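PDB 3P5M: enoyl-CoA hydratase/isomerase from Mycobacterium avium, which probably binds coenzyme A thioesters and hydrates or isomerises the carbon-carbon double bond of their acyl chains, as crotonase-family enzymes do. Local coordinates for residues G72-A77 with G227-V232. Numbering follows the deposited sequence.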
loop_
_atom_site.group_PDB
_atom_site.type_symbol
_atom_site.label_atom_id
_atom_site.label_comp_id
_atom_site.label_asym_id
_atom_site.label_seq_id
_atom_site.Cartn_x
_atom_site.Cartn_y
_atom_site.Cartn_z
ATOM N N GLY B 72 -0.123 -1.893 -44.587
ATOM C CA GLY B 72 0.887 -2.892 -45.010
ATOM C C GLY B 72 2.318 -2.368 -45.064
ATOM O O GLY B 72 3.217 -2.998 -45.627
ATOM N N ASP B 73 2.521 -1.217 -44.443
ATOM C CA ASP B 73 3.794 -0.526 -44.455
ATOM C C ASP B 73 4.581 -0.887 -43.164
ATOM O O ASP B 73 4.808 -0.014 -42.323
ATOM C CB ASP B 73 3.492 0.991 -44.523
ATOM C CG ASP B 73 4.751 1.842 -44.563
ATOM O OD1 ASP B 73 5.744 1.398 -45.193
ATOM O OD2 ASP B 73 4.758 2.938 -43.957
ATOM N N THR B 74 4.976 -2.154 -42.989
ATOM C CA THR B 74 5.438 -2.613 -41.655
ATOM C C THR B 74 6.742 -1.968 -41.221
ATOM O O THR B 74 6.834 -1.458 -40.098
ATOM C CB THR B 74 5.544 -4.159 -41.528
ATOM O OG1 THR B 74 4.242 -4.726 -41.624
ATOM C CG2 THR B 74 6.137 -4.576 -40.177
ATOM N N ALA B 75 7.737 -1.989 -42.109
ATOM C CA ALA B 75 9.059 -1.426 -41.805
ATOM C C ALA B 75 8.946 0.074 -41.714
ATOM O O ALA B 75 9.562 0.695 -40.846
ATOM C CB ALA B 75 10.076 -1.807 -42.858
ATOM N N GLY B 76 8.143 0.648 -42.618
ATOM C CA GLY B 76 7.843 2.088 -42.628
ATOM C C GLY B 76 7.227 2.610 -41.334
ATOM O O GLY B 76 7.657 3.618 -40.804
ATOM N N ALA B 77 6.197 1.925 -40.850
ATOM C CA ALA B 77 5.491 2.309 -39.626
ATOM C C ALA B 77 6.424 2.173 -38.425
ATOM O O ALA B 77 6.468 3.045 -37.569
ATOM C CB ALA B 77 4.263 1.424 -39.435
ATOM N N GLY B 227 11.939 -7.927 -35.575
ATOM C CA GLY B 227 10.966 -8.858 -35.052
ATOM C C GLY B 227 9.569 -8.655 -35.624
ATOM O O GLY B 227 8.921 -9.624 -36.031
ATOM N N GLN B 228 9.105 -7.408 -35.679
ATOM C CA GLN B 228 7.774 -7.149 -36.236
ATOM C C GLN B 228 7.693 -7.562 -37.706
ATOM O O GLN B 228 6.713 -8.142 -38.123
ATOM C CB GLN B 228 7.342 -5.678 -36.064
ATOM C CG GLN B 228 5.833 -5.527 -35.927
ATOM C CD GLN B 228 5.381 -5.939 -34.506
ATOM O OE1 GLN B 228 5.440 -7.118 -34.136
ATOM N NE2 GLN B 228 5.009 -4.948 -33.689
ATOM N N LEU B 229 8.745 -7.265 -38.476
ATOM C CA LEU B 229 8.869 -7.744 -39.859
ATOM C C LEU B 229 8.738 -9.248 -39.996
ATOM O O LEU B 229 8.079 -9.737 -40.905
ATOM C CB LEU B 229 10.207 -7.295 -40.469
ATOM C CG LEU B 229 10.207 -5.854 -41.002
ATOM C CD1 LEU B 229 11.649 -5.439 -41.402
ATOM C CD2 LEU B 229 9.197 -5.689 -42.174
ATOM N N ALA B 230 9.385 -9.992 -39.107
ATOM C CA ALA B 230 9.272 -11.441 -39.141
ATOM C C ALA B 230 7.886 -11.899 -38.671
ATOM O O ALA B 230 7.317 -12.859 -39.204
ATOM C CB ALA B 230 10.344 -12.066 -38.302
ATOM N N LEU B 231 7.332 -11.203 -37.671
ATOM C CA LEU B 231 6.066 -11.639 -37.052
ATOM C C LEU B 231 4.849 -11.483 -37.955
ATOM O O LEU B 231 3.975 -12.336 -37.936
ATOM C CB LEU B 231 5.834 -10.984 -35.681
ATOM C CG LEU B 231 6.742 -11.476 -34.555
ATOM C CD1 LEU B 231 6.377 -10.715 -33.254
ATOM C CD2 LEU B 231 6.653 -12.966 -34.354
ATOM N N VAL B 232 4.816 -10.446 -38.789
ATOM C CA VAL B 232 3.696 -10.298 -39.754
ATOM C C VAL B 232 3.621 -11.435 -40.831
ATOM O O VAL B 232 2.554 -11.673 -41.418
ATOM C CB VAL B 232 3.578 -8.850 -40.381
ATOM C CG1 VAL B 232 3.439 -7.788 -39.284
ATOM C CG2 VAL B 232 4.771 -8.494 -41.292
#
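T74 meets L229 and V232 where two helices of the crotonase fold run side by side at their ends: the first turn of helix 74-90, which belongs to the core of the fold, lies alongside the C-terminal turn of helix 217-231, in its C-terminal helical region. The contact lies near the surface and illustrates how one short side chain can join two helix ends by van der Waals packing.

The apolar part centres on a single methyl. L229 CD2 lies 3.8 Å from T74 CG2 and 4.0 Å from A75 CB, so that it touches both of the first two residues of helix 74-90. The side chains of T74 and L229 run past each other in opposite directions, and the methyl of T74 gets there because CG2 stands anti to the backbone N (OG1 at chi1 -66°). Q228 adds little, its CG being 4.4 Å from T74 CG2; its amide turns away, and NE2 donates to M135 O.

Backbone bonds shape both ends. D73 is the N-cap residue, and its carbonyl O accepts from A77 N at 2.8 Å, while its carboxylate OD2 is hydrogen-bonded to T32 OG1. In the other segment V232 N bonds to Q228 O at 3.1 Å. Within the same segment, A230 packs on W204 and L231 on A201 of a second subunit.

The remaining contact is polar against apolar: T74 OG1 sits over the fork of V232, 3.8 Å from CG2 and 3.9 Å from CG1.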